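PDB 5M0T: alpha-ketoglutarate-dependent non-heme iron oxygenase EasH, which probably carries out an iron(II)- and 2-oxoglutarate-dependent oxidation step in the biosynthesis of the ergot alkaloid cycloclavine. Local coordinates for residues L80-K85 / V241-E246; E90-E95 / K257-R262; E22-V27 / G32-E37; L12-R17 / A194-G199. All blocks are in the same frame, centred on the assembly; numbering follows the deposited sequence.

Contact 1: L80-K85 / V241-E246; sequences LPLFSK and VALPRE
Leu243 touches Pro81 and Leu82 with one methyl, CD2, and this apolar meeting joins two loops at the edge of the PhyH-type double-stranded beta-helix of the cupin clan. Residues 80-85 lie between strand 75-77 and helix 85-91. Residues 241-246 run into helix 245-248. The ring of Pro81 offers its CB, which stands 4.0 Å from Leu243 CD2. Leu82 adds its branch carbon, with CG 4.3 Å from the same CD2 of Leu243. One methyl of Leu243 is therefore shared by two neighbouring residues. Its CG lies anti to the carbonyl carbon (chi1 -54°), and from there CD2 reaches the other loop. With chi1 at -129°, an off-staggered value, Leu82 lays CG by Leu243 CD2 and CD1 by the carbonyl of Ala242, the latter as a plain van der Waals neighbour. The two segments share no hydrogen bond, and the side-chain meetings are apolar. Val259 packs on both Pro81 and Leu243 and continues the apolar cluster. Tyr274 of the second subunit packs on Leu82 and Ala242, so the contact lies at the subunit interface. Within residues 80-85, Leu82 CB sits over the centre of the Phe83 ring, 4.0 Å above its plane.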
loop_
_atom_site.group_PDB
_atom_site.type_symbol
_atom_site.label_atom_id
_atom_site.label_comp_id
_atom_site.label_asym_id
_atom_site.label_seq_id
_atom_site.Cartn_x
_atom_site.Cartn_y
_atom_site.Cartn_z
ATOM N N LEU A 80 1.202 14.896 10.011
ATOM C CA LEU A 80 1.752 15.460 11.249
ATOM C C LEU A 80 3.246 15.182 11.486
ATOM O O LEU A 80 3.841 15.827 12.340
ATOM C CB LEU A 80 0.965 14.970 12.466
ATOM C CG LEU A 80 -0.531 15.298 12.537
ATOM C CD1 LEU A 80 -1.189 14.626 13.733
ATOM C CD2 LEU A 80 -0.744 16.797 12.599
ATOM N N PRO A 81 3.859 14.234 10.750
ATOM C CA PRO A 81 5.324 14.241 10.752
ATOM C C PRO A 81 5.944 15.555 10.259
ATOM O O PRO A 81 7.053 15.917 10.685
ATOM C CB PRO A 81 5.671 13.100 9.803
ATOM C CG PRO A 81 4.566 12.131 9.989
ATOM C CD PRO A 81 3.335 12.985 10.163
ATOM N N LEU A 82 5.233 16.264 9.384
ATOM C CA LEU A 82 5.721 17.534 8.834
ATOM C C LEU A 82 5.668 18.684 9.844
ATOM O O LEU A 82 6.424 19.638 9.717
ATOM C CB LEU A 82 4.918 17.920 7.578
ATOM C CG LEU A 82 5.771 18.272 6.352
ATOM C CD1 LEU A 82 4.831 18.515 5.179
ATOM C CD2 LEU A 82 6.709 19.463 6.570
ATOM N N PHE A 83 4.796 18.578 10.851
ATOM C CA PHE A 83 4.486 19.686 11.765
ATOM C C PHE A 83 4.895 19.481 13.230
ATOM O O PHE A 83 4.903 20.451 13.988
ATOM C CB PHE A 83 2.992 20.003 11.696
ATOM C CG PHE A 83 2.483 20.219 10.291
ATOM C CD1 PHE A 83 2.807 21.373 9.584
ATOM C CD2 PHE A 83 1.683 19.262 9.661
ATOM C CE1 PHE A 83 2.349 21.585 8.292
ATOM C CE2 PHE A 83 1.222 19.466 8.359
ATOM C CZ PHE A 83 1.548 20.635 7.680
ATOM N N SER A 84 5.260 18.254 13.626
ATOM C CA SER A 84 5.485 17.922 15.042
ATOM C C SER A 84 6.723 17.053 15.299
ATOM O O SER A 84 6.776 15.883 14.910
ATOM C CB SER A 84 4.258 17.217 15.613
ATOM O OG SER A 84 4.426 16.950 16.991
ATOM N N LYS A 85 7.704 17.643 15.978
ATOM C CA LYS A 85 8.903 16.949 16.437
ATOM C C LYS A 85 8.546 15.856 17.434
ATOM O O LYS A 85 9.106 14.754 17.377
ATOM C CB LYS A 85 9.895 17.946 17.067
ATOM C CG LYS A 85 11.305 17.401 17.298
ATOM C CD LYS A 85 12.236 18.511 17.766
ATOM C CE LYS A 85 13.524 17.956 18.357
ATOM N NZ LYS A 85 14.162 16.930 17.486
ATOM N N VAL A 241 6.082 10.711 0.125
ATOM C CA VAL A 241 6.760 11.670 -0.766
ATOM C C VAL A 241 6.533 13.148 -0.415
ATOM O O VAL A 241 7.232 13.987 -0.947
ATOM C CB VAL A 241 6.389 11.496 -2.260
ATOM C CG1 VAL A 241 6.755 10.109 -2.752
ATOM C CG2 VAL A 241 4.916 11.811 -2.520
ATOM N N ALA A 242 5.567 13.467 0.444
ATOM C CA ALA A 242 5.392 14.838 0.950
ATOM C C ALA A 242 6.487 15.280 1.932
ATOM O O ALA A 242 6.697 16.475 2.117
ATOM C CB ALA A 242 4.023 14.993 1.598
ATOM N N LEU A 243 7.173 14.321 2.555
ATOM C CA LEU A 243 8.220 14.630 3.527
ATOM C C LEU A 243 9.515 14.969 2.811
ATOM O O LEU A 243 9.940 14.212 1.936
ATOM C CB LEU A 243 8.434 13.445 4.486
ATOM C CG LEU A 243 7.185 12.923 5.208
ATOM C CD1 LEU A 243 7.504 11.728 6.076
ATOM C CD2 LEU A 243 6.541 14.036 6.028
ATOM N N PRO A 244 10.131 16.121 3.149
ATOM C CA PRO A 244 11.473 16.358 2.612
ATOM C C PRO A 244 12.494 15.395 3.233
ATOM O O PRO A 244 12.384 15.034 4.404
ATOM C CB PRO A 244 11.773 17.820 2.991
ATOM C CG PRO A 244 10.839 18.153 4.100
ATOM C CD PRO A 244 9.639 17.269 3.943
ATOM N N ARG A 245 13.471 14.986 2.436
ATOM C CA ARG A 245 14.535 14.103 2.908
ATOM C C ARG A 245 15.250 14.654 4.151
ATOM O O ARG A 245 15.458 13.915 5.116
ATOM C CB ARG A 245 15.533 13.841 1.782
ATOM C CG ARG A 245 16.659 12.913 2.183
ATOM C CD ARG A 245 17.174 12.110 1.019
ATOM N NE ARG A 245 18.326 11.335 1.447
ATOM C CZ ARG A 245 18.958 10.429 0.713
ATOM N NH1 ARG A 245 18.561 10.132 -0.523
ATOM N NH2 ARG A 245 20.000 9.804 1.236
ATOM N N GLU A 246 15.593 15.945 4.126
ATOM C CA GLU A 246 16.252 16.631 5.257
ATOM C C GLU A 246 15.557 16.377 6.605
ATOM O O GLU A 246 16.219 16.107 7.605
ATOM C CB GLU A 246 16.386 18.140 4.952
ATOM C CG GLU A 246 16.544 19.122 6.124
ATOM C CD GLU A 246 15.259 19.902 6.455
ATOM O OE1 GLU A 246 15.359 21.122 6.710
ATOM O OE2 GLU A 246 14.148 19.319 6.455
#

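Contact 2: E90-E95 / K257-R262; sequences ELMNDE and KMVGWR
Met92 and Met258 meet with nearly the same side-chain shape. In each, CG lies anti to the carbonyl carbon, with chi1 -72° in Met92 and -64° in Met258, and the chain then bends at the next two torsions. In Met92 these bends bring the sulfur up to the base of the other methionine. Met92 SD rests 3.7 Å from Met258 CB and 4.0 Å from Met258 CG. The two thioethers do not pair sulfur to sulfur. Met258 starts out toward Met92, but beyond CG the chain departs, and CB and CG make the close approach. The two side chains lie oblique to one another. Met258 CG also comes within 4.1 Å of the backbone Met92 O, a van der Waals approach. That carbonyl has a hydrogen bond from His98 NE2. Val259 adds a looser touch through its CG1, 4.5 Å from Met92 CG.

Met258 is the last residue of helix 253-258, and Met92 lies in the type I beta turn from Leu91 to Asp94 that follows helix 85-91. The contact thus packs the end regions of two helices against the large sheet of the cupin-type double-stranded beta-helix. On strand 222-231, Leu227 touches Met92 and Met229 touches Met258, so the sheet backs both side chains. All three touching residues are buried. Next to Met92, Asn93 OD1 is hydrogen-bonded to Thr252 OG1, and the Asn93 side chain also packs on Leu254 and Ala255 of helix 253-258.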
loop_
_atom_site.group_PDB
_atom_site.type_symbol
_atom_site.label_atom_id
_atom_site.label_comp_id
_atom_site.label_asym_id
_atom_site.label_seq_id
_atom_site.Cartn_x
_atom_site.Cartn_y
_atom_site.Cartn_z
ATOM N N GLU A 90 8.961 11.074 19.627
ATOM C CA GLU A 90 8.397 10.437 20.821
ATOM C C GLU A 90 7.355 9.382 20.446
ATOM O O GLU A 90 7.496 8.223 20.811
ATOM C CB GLU A 90 7.833 11.491 21.789
ATOM C CG GLU A 90 8.838 12.611 22.091
ATOM C CD GLU A 90 8.490 13.513 23.281
ATOM O OE1 GLU A 90 7.857 13.061 24.264
ATOM O OE2 GLU A 90 8.884 14.696 23.243
ATOM N N LEU A 91 6.345 9.767 19.677
ATOM C CA LEU A 91 5.248 8.850 19.326
ATOM C C LEU A 91 5.642 7.738 18.342
ATOM O O LEU A 91 5.254 6.575 18.528
ATOM C CB LEU A 91 4.054 9.620 18.777
ATOM C CG LEU A 91 3.431 10.587 19.777
ATOM C CD1 LEU A 91 2.392 11.445 19.067
ATOM C CD2 LEU A 91 2.815 9.842 20.961
ATOM N N MET A 92 6.413 8.076 17.312
ATOM C CA MET A 92 6.853 7.074 16.349
ATOM C C MET A 92 7.919 6.105 16.898
ATOM O O MET A 92 8.234 5.120 16.219
ATOM C CB MET A 92 7.324 7.721 15.037
ATOM C CG MET A 92 6.206 8.309 14.178
ATOM S SD MET A 92 4.871 7.150 13.766
ATOM C CE MET A 92 3.673 7.494 15.061
ATOM N N ASN A 93 8.451 6.359 18.103
ATOM C CA ASN A 93 9.327 5.411 18.794
ATOM C C ASN A 93 8.731 4.841 20.084
ATOM O O ASN A 93 9.439 4.211 20.867
ATOM C CB ASN A 93 10.644 6.106 19.119
ATOM C CG ASN A 93 11.413 6.477 17.882
ATOM O OD1 ASN A 93 11.915 5.593 17.160
ATOM N ND2 ASN A 93 11.513 7.778 17.617
ATOM N N ASP A 94 7.442 5.052 20.321
ATOM C CA ASP A 94 6.819 4.621 21.573
ATOM C C ASP A 94 6.743 3.087 21.677
ATOM O O ASP A 94 6.113 2.429 20.850
ATOM C CB ASP A 94 5.415 5.211 21.700
ATOM C CG ASP A 94 4.852 5.067 23.089
ATOM O OD1 ASP A 94 3.965 4.219 23.299
ATOM O OD2 ASP A 94 5.317 5.781 24.000
ATOM N N GLU A 95 7.377 2.535 22.711
ATOM C CA GLU A 95 7.397 1.087 22.931
ATOM C C GLU A 95 6.028 0.447 23.084
ATOM O O GLU A 95 5.835 -0.659 22.610
ATOM C CB GLU A 95 8.302 0.724 24.115
ATOM C CG GLU A 95 9.758 0.676 23.659
ATOM C CD GLU A 95 10.787 0.931 24.746
ATOM O OE1 GLU A 95 10.752 2.014 25.368
ATOM O OE2 GLU A 95 11.669 0.064 24.943
ATOM N N LYS A 257 10.874 4.234 9.208
ATOM C CA LYS A 257 10.119 3.122 8.671
ATOM C C LYS A 257 8.606 3.322 8.790
ATOM O O LYS A 257 7.874 2.918 7.894
ATOM C CB LYS A 257 10.524 1.841 9.377
ATOM C CG LYS A 257 9.953 0.563 8.795
ATOM C CD LYS A 257 10.572 -0.634 9.509
ATOM C CE LYS A 257 9.891 -1.925 9.096
ATOM N NZ LYS A 257 10.322 -3.082 9.933
ATOM N N MET A 258 8.158 3.928 9.889
ATOM C CA MET A 258 6.737 4.209 10.102
ATOM C C MET A 258 6.192 5.226 9.092
ATOM O O MET A 258 5.080 5.074 8.613
ATOM C CB MET A 258 6.476 4.751 11.518
ATOM C CG MET A 258 6.786 3.804 12.670
ATOM S SD MET A 258 5.978 2.220 12.497
ATOM C CE MET A 258 7.277 1.241 11.730
ATOM N N VAL A 259 6.983 6.245 8.776
ATOM C CA VAL A 259 6.557 7.309 7.879
ATOM C C VAL A 259 6.867 7.058 6.392
ATOM O O VAL A 259 6.822 7.988 5.592
ATOM C CB VAL A 259 7.095 8.689 8.343
ATOM C CG1 VAL A 259 6.700 8.962 9.793
ATOM C CG2 VAL A 259 8.601 8.821 8.166
ATOM N N GLY A 260 7.197 5.824 6.018
ATOM C CA GLY A 260 7.264 5.428 4.613
ATOM C C GLY A 260 8.563 5.716 3.884
ATOM O O GLY A 260 8.552 5.897 2.666
ATOM N N TRP A 261 9.688 5.746 4.601
ATOM C CA TRP A 261 11.006 5.906 3.972
ATOM C C TRP A 261 11.965 4.703 4.140
ATOM O O TRP A 261 13.154 4.811 3.800
ATOM C CB TRP A 261 11.654 7.195 4.469
ATOM C CG TRP A 261 11.172 8.397 3.738
ATOM C CD1 TRP A 261 9.976 9.025 3.893
ATOM C CD2 TRP A 261 11.871 9.109 2.722
ATOM N NE1 TRP A 261 9.888 10.090 3.045
ATOM C CE2 TRP A 261 11.033 10.170 2.306
ATOM C CE3 TRP A 261 13.125 8.958 2.121
ATOM C CZ2 TRP A 261 11.401 11.078 1.316
ATOM C CZ3 TRP A 261 13.498 9.873 1.128
ATOM C CH2 TRP A 261 12.630 10.921 0.736
ATOM N N ARG A 262 11.468 3.561 4.619
ATOM C CA ARG A 262 12.266 2.330 4.629
ATOM C C ARG A 262 11.469 1.145 4.128
ATOM O O ARG A 262 10.239 1.179 4.041
ATOM C CB ARG A 262 12.819 2.023 6.033
ATOM C CG ARG A 262 14.088 2.774 6.377
ATOM C CD ARG A 262 14.380 2.805 7.867
ATOM N NE ARG A 262 15.483 3.710 8.171
ATOM C CZ ARG A 262 16.781 3.416 8.060
ATOM N NH1 ARG A 262 17.212 2.227 7.634
ATOM N NH2 ARG A 262 17.667 4.342 8.367
#

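Contact 3: E22-V27 / G32-E37; sequences EAIFQV and GVVVIE. With ZN (zinc ion), chain F; ZN (zinc ion), chain G.
This is a buried helix-on-strand contact inside a beta-alpha-beta unit, made of strand 14-16, helix 21-31 and strand 33-37. The helix lies over one face of the large sheet, and its 22-27 segment runs at 144° to strand 33-37, with the axes 8.1 Å apart. Ile24 and Val27, one helical turn apart, both point at the strand. Val34 meets them with its two methyls. Its CG1 lies 3.9 Å from Ile24 CG2, while its CG2 and CB face Val27. Val27 CG1 is anti to the backbone N (chi1 180°) and presses to 3.7 Å from Val34 CB. These side chains cross at about right angles, as does Ile36, whose CD1 reaches Ile24 CG2. Ile15 and Leu203 of the flanking strands extend the apolar layer around Ile24. Gly32, with positive phi, is the first residue past the helix and leads into the strand.

Each segment also carries a zinc ligand. Glu22 holds one ion with both carboxylate oxygens, and two waters also bind it. Glu37 shares the other with Asp200 and a water, through its OE1, at 2.0 Å from the zinc.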
loop_
_atom_site.group_PDB
_atom_site.type_symbol
_atom_site.label_atom_id
_atom_site.label_comp_id
_atom_site.label_asym_id
_atom_site.label_seq_id
_atom_site.Cartn_x
_atom_site.Cartn_y
_atom_site.Cartn_z
ATOM N N GLU A 22 0.692 -6.728 26.619
ATOM C CA GLU A 22 -0.004 -8.014 26.695
ATOM C C GLU A 22 -1.423 -7.845 27.263
ATOM O O GLU A 22 -2.394 -8.318 26.695
ATOM C CB GLU A 22 0.767 -9.029 27.545
ATOM C CG GLU A 22 2.127 -9.424 26.997
ATOM C CD GLU A 22 3.298 -8.560 27.486
ATOM O OE1 GLU A 22 3.115 -7.412 27.967
ATOM O OE2 GLU A 22 4.460 -9.021 27.391
ATOM N N ALA A 23 -1.522 -7.162 28.394
ATOM C CA ALA A 23 -2.799 -6.938 29.055
ATOM C C ALA A 23 -3.716 -6.070 28.208
ATOM O O ALA A 23 -4.895 -6.338 28.116
ATOM C CB ALA A 23 -2.576 -6.313 30.418
ATOM N N ILE A 24 -3.163 -5.050 27.569
ATOM C CA ILE A 24 -3.942 -4.162 26.699
ATOM C C ILE A 24 -4.397 -4.901 25.436
ATOM O O ILE A 24 -5.563 -4.749 24.999
ATOM C CB ILE A 24 -3.147 -2.882 26.351
ATOM C CG1 ILE A 24 -2.941 -2.066 27.633
ATOM C CG2 ILE A 24 -3.880 -2.042 25.304
ATOM C CD1 ILE A 24 -1.928 -0.961 27.539
ATOM N N PHE A 25 -3.500 -5.711 24.869
ATOM C CA PHE A 25 -3.838 -6.486 23.692
ATOM C C PHE A 25 -4.962 -7.483 23.932
ATOM O O PHE A 25 -5.774 -7.717 23.030
ATOM C CB PHE A 25 -2.633 -7.207 23.090
ATOM C CG PHE A 25 -2.939 -7.840 21.748
ATOM C CD1 PHE A 25 -3.220 -7.030 20.644
ATOM C CD2 PHE A 25 -2.984 -9.222 21.597
ATOM C CE1 PHE A 25 -3.522 -7.587 19.414
ATOM C CE2 PHE A 25 -3.281 -9.788 20.373
ATOM C CZ PHE A 25 -3.561 -8.972 19.274
ATOM N N GLN A 26 -5.019 -8.045 25.136
ATOM C CA GLN A 26 -6.052 -9.016 25.482
ATOM C C GLN A 26 -7.459 -8.392 25.471
ATOM O O GLN A 26 -8.372 -8.966 24.890
ATOM C CB GLN A 26 -5.757 -9.642 26.832
ATOM C CG GLN A 26 -6.620 -10.834 27.161
ATOM C CD GLN A 26 -6.273 -11.446 28.520
ATOM O OE1 GLN A 26 -5.103 -11.575 28.890
ATOM N NE2 GLN A 26 -7.300 -11.832 29.263
ATOM N N VAL A 27 -7.616 -7.225 26.104
ATOM C CA VAL A 27 -8.899 -6.515 26.083
ATOM C C VAL A 27 -9.278 -6.122 24.640
ATOM O O VAL A 27 -10.442 -6.192 24.260
ATOM C CB VAL A 27 -8.909 -5.258 26.994
ATOM C CG1 VAL A 27 -10.267 -4.555 26.920
ATOM C CG2 VAL A 27 -8.604 -5.633 28.436
ATOM N N GLY A 32 -12.469 -5.325 21.106
ATOM C CA GLY A 32 -12.218 -4.502 19.923
ATOM C C GLY A 32 -11.863 -3.058 20.203
ATOM O O GLY A 32 -11.574 -2.294 19.274
ATOM N N VAL A 33 -11.857 -2.686 21.481
ATOM C CA VAL A 33 -11.672 -1.317 21.891
ATOM C C VAL A 33 -11.350 -1.314 23.380
ATOM O O VAL A 33 -11.946 -2.081 24.147
ATOM C CB VAL A 33 -12.923 -0.441 21.563
ATOM C CG1 VAL A 33 -14.187 -0.964 22.247
ATOM C CG2 VAL A 33 -12.683 1.016 21.936
ATOM N N VAL A 34 -10.385 -0.490 23.777
ATOM C CA VAL A 34 -10.036 -0.304 25.197
ATOM C C VAL A 34 -9.529 1.124 25.405
ATOM O O VAL A 34 -8.889 1.680 24.521
ATOM C CB VAL A 34 -8.967 -1.341 25.658
ATOM C CG1 VAL A 34 -7.718 -1.275 24.799
ATOM C CG2 VAL A 34 -8.602 -1.176 27.123
ATOM N N VAL A 35 -9.823 1.710 26.561
ATOM C CA VAL A 35 -9.237 3.001 26.945
ATOM C C VAL A 35 -7.883 2.779 27.651
ATOM O O VAL A 35 -7.795 2.046 28.642
ATOM C CB VAL A 35 -10.191 3.815 27.837
ATOM C CG1 VAL A 35 -9.518 5.101 28.317
ATOM C CG2 VAL A 35 -11.498 4.114 27.095
ATOM N N ILE A 36 -6.832 3.378 27.098
ATOM C CA ILE A 36 -5.514 3.407 27.726
ATOM C C ILE A 36 -5.401 4.692 28.546
ATOM O O ILE A 36 -5.301 5.781 27.983
ATOM C CB ILE A 36 -4.356 3.340 26.700
ATOM C CG1 ILE A 36 -4.527 2.162 25.738
ATOM C CG2 ILE A 36 -3.025 3.194 27.408
ATOM C CD1 ILE A 36 -3.466 2.058 24.660
ATOM N N GLU A 37 -5.395 4.555 29.868
ATOM C CA GLU A 37 -5.174 5.695 30.758
ATOM C C GLU A 37 -3.715 6.105 30.683
ATOM O O GLU A 37 -2.813 5.272 30.853
ATOM C CB GLU A 37 -5.547 5.385 32.216
ATOM C CG GLU A 37 -7.037 5.207 32.470
ATOM C CD GLU A 37 -7.855 6.463 32.213
ATOM O OE1 GLU A 37 -7.373 7.574 32.499
ATOM O OE2 GLU A 37 -8.994 6.336 31.730
HETATM ZN ZN ZN F . 5.134 -7.308 28.224
HETATM ZN ZN ZN G . -8.752 8.994 32.639
HETATM O O HOH W 1 5.348 -8.664 29.673
HETATM O O HOH W 2 5.962 -6.136 26.828
HETATM O O HOH W 3 -7.403 10.311 33.274
#

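Contact 4: L12-R17 / A194-G199; sequences LRRIPR and AVMNPG
Arg14 grips the backbone carbonyl of Val195 with both terminal nitrogens. NH1 lies 2.9 Å and NH2 2.8 Å from Val195 O, so one oxygen accepts two hydrogen bonds. It sits at the guanidinium edge, close to the group's plane. Neither bond is straight, with N-H...O angles of 139° for NH1 and 146° for NH2, as expected when two donors converge on one atom. The Arg14 chain leaves extended and bends at chi3 (-76°), which turns the guanidinium to the loop. Met196 CG lies beside the same edge, 4.2 Å from Arg14 NH1. Earlier in both segments, Leu12 CD2 lies 3.9 Å from Ala194 CA and 4.0 Å from Ala194 CB.

Arg14 NH1 also makes a salt bridge to Glu37 OE2 of the neighbouring strand, which would help to hold the guanidinium in place. Glu37 in turn binds a zinc ion with Asp200, and Asp200 OD2 accepts a hydrogen bond from Asn197 N. Leu12 packs on Val33 and Val35, while Ala194 and Met196 touch Val202. The contact therefore ties the edge strand 14-16 to the loop before strand 201-205, beside a carboxylate zinc site on the large sheet of the cupin-type double-stranded beta-helix.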
loop_
_atom_site.group_PDB
_atom_site.type_symbol
_atom_site.label_atom_id
_atom_site.label_comp_id
_atom_site.label_asym_id
_atom_site.label_seq_id
_atom_site.Cartn_x
_atom_site.Cartn_y
_atom_site.Cartn_z
ATOM N N LEU A 12 -17.273 -0.579 27.989
ATOM C CA LEU A 12 -15.987 -0.107 27.508
ATOM C C LEU A 12 -15.038 -0.211 28.683
ATOM O O LEU A 12 -15.305 0.346 29.748
ATOM C CB LEU A 12 -16.069 1.342 27.018
ATOM C CG LEU A 12 -14.765 2.042 26.659
ATOM C CD1 LEU A 12 -13.946 1.217 25.672
ATOM C CD2 LEU A 12 -15.076 3.431 26.111
ATOM N N ARG A 13 -13.938 -0.938 28.491
ATOM C CA ARG A 13 -12.988 -1.173 29.572
ATOM C C ARG A 13 -11.859 -0.183 29.471
ATOM O O ARG A 13 -11.587 0.382 28.409
ATOM C CB ARG A 13 -12.490 -2.624 29.586
ATOM C CG ARG A 13 -13.500 -3.548 30.253
ATOM C CD ARG A 13 -12.931 -4.919 30.548
ATOM N NE ARG A 13 -12.830 -5.740 29.344
ATOM C CZ ARG A 13 -12.266 -6.949 29.285
ATOM N NH1 ARG A 13 -11.713 -7.500 30.358
ATOM N NH2 ARG A 13 -12.248 -7.611 28.135
ATOM N N ARG A 14 -11.233 0.013 30.619
ATOM C CA ARG A 14 -10.273 1.066 30.872
ATOM C C ARG A 14 -9.066 0.411 31.560
ATOM O O ARG A 14 -9.236 -0.397 32.485
ATOM C CB ARG A 14 -10.947 2.060 31.812
ATOM C CG ARG A 14 -10.334 3.438 31.892
ATOM C CD ARG A 14 -11.123 4.331 32.843
ATOM N NE ARG A 14 -12.381 4.828 32.290
ATOM C CZ ARG A 14 -12.517 5.811 31.392
ATOM N NH1 ARG A 14 -11.462 6.430 30.860
ATOM N NH2 ARG A 14 -13.742 6.162 31.004
ATOM N N ILE A 15 -7.861 0.727 31.106
ATOM C CA ILE A 15 -6.657 0.042 31.597
ATOM C C ILE A 15 -5.467 1.008 31.539
ATOM O O ILE A 15 -5.292 1.724 30.555
ATOM C CB ILE A 15 -6.401 -1.270 30.794
ATOM C CG1 ILE A 15 -5.482 -2.223 31.540
ATOM C CG2 ILE A 15 -5.868 -0.976 29.419
ATOM C CD1 ILE A 15 -5.343 -3.562 30.842
ATOM N N PRO A 16 -4.655 1.059 32.610
ATOM C CA PRO A 16 -3.522 2.000 32.596
ATOM C C PRO A 16 -2.412 1.601 31.626
ATOM O O PRO A 16 -2.195 0.409 31.383
ATOM C CB PRO A 16 -3.020 1.967 34.047
ATOM C CG PRO A 16 -3.494 0.664 34.597
ATOM C CD PRO A 16 -4.785 0.365 33.905
ATOM N N ARG A 17 -1.725 2.604 31.082
ATOM C CA ARG A 17 -0.566 2.403 30.196
ATOM C C ARG A 17 0.505 1.473 30.811
ATOM O O ARG A 17 1.126 0.676 30.120
ATOM C CB ARG A 17 0.060 3.767 29.878
ATOM C CG ARG A 17 1.171 3.733 28.849
ATOM C CD ARG A 17 2.076 4.953 28.895
ATOM N NE ARG A 17 3.266 4.643 28.117
ATOM C CZ ARG A 17 3.388 4.717 26.793
ATOM N NH1 ARG A 17 2.406 5.148 26.020
ATOM N NH2 ARG A 17 4.547 4.365 26.244
ATOM N N ALA A 194 -16.220 7.520 24.893
ATOM C CA ALA A 194 -14.952 7.258 25.594
ATOM C C ALA A 194 -14.616 8.490 26.433
ATOM O O ALA A 194 -13.893 9.402 26.013
ATOM C CB ALA A 194 -13.836 6.919 24.617
ATOM N N VAL A 195 -15.176 8.512 27.630
ATOM C CA VAL A 195 -14.953 9.612 28.558
ATOM C C VAL A 195 -13.510 9.519 29.072
ATOM O O VAL A 195 -13.104 8.470 29.554
ATOM C CB VAL A 195 -15.973 9.573 29.708
ATOM C CG1 VAL A 195 -15.651 10.645 30.733
ATOM C CG2 VAL A 195 -17.389 9.774 29.164
ATOM N N MET A 196 -12.750 10.605 28.969
ATOM C CA MET A 196 -11.288 10.545 29.071
ATOM C C MET A 196 -10.708 11.894 29.416
ATOM O O MET A 196 -11.235 12.902 28.998
ATOM C CB MET A 196 -10.680 10.139 27.724
ATOM C CG MET A 196 -10.711 8.660 27.395
ATOM S SD MET A 196 -9.785 8.275 25.895
ATOM C CE MET A 196 -10.686 9.244 24.664
ATOM N N ASN A 197 -9.607 11.907 30.182
ATOM C CA ASN A 197 -8.846 13.127 30.427
ATOM C C ASN A 197 -7.762 13.295 29.389
ATOM O O ASN A 197 -7.484 12.357 28.659
ATOM C CB ASN A 197 -8.265 13.088 31.833
ATOM C CG ASN A 197 -9.349 13.219 32.886
ATOM O OD1 ASN A 197 -9.575 12.326 33.697
ATOM N ND2 ASN A 197 -10.067 14.340 32.845
ATOM N N PRO A 198 -7.148 14.494 29.307
ATOM C CA PRO A 198 -6.098 14.686 28.307
ATOM C C PRO A 198 -4.952 13.705 28.483
ATOM O O PRO A 198 -4.506 13.497 29.605
ATOM C CB PRO A 198 -5.613 16.110 28.573
ATOM C CG PRO A 198 -6.804 16.805 29.141
ATOM C CD PRO A 198 -7.501 15.768 29.966
ATOM N N GLY A 199 -4.513 13.096 27.385
ATOM C CA GLY A 199 -3.458 12.091 27.416
ATOM C C GLY A 199 -3.948 10.656 27.427
ATOM O O GLY A 199 -3.231 9.760 26.965
#

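Overall arrangement
Contacts 3 and 4 form one neighbourhood, with centres about 10 Å apart. Strands 14-16 and 33-37 are parallel neighbours in the large sheet, and contact 3 is nested in the chain loop that contact 4 closes. Contacts 1 and 2 form a second neighbourhood, with centres about 12 Å apart, and both touch the second subunit. Contacts 1 and 3 lie on opposite sides of the chain's centre, about 30 Å apart between centres. A salt bridge from Arg17 NH2 to Asp94 OD2, 2.8 Å, joins contact 4 to contact 2. The iron, held by His132, Glu134 and His210, and its 2-oxoglutarate lie about 11 Å from the Val33 side chain. The Met196 side chain is nearer, about 8 Å from a bound 2-oxoglutarate.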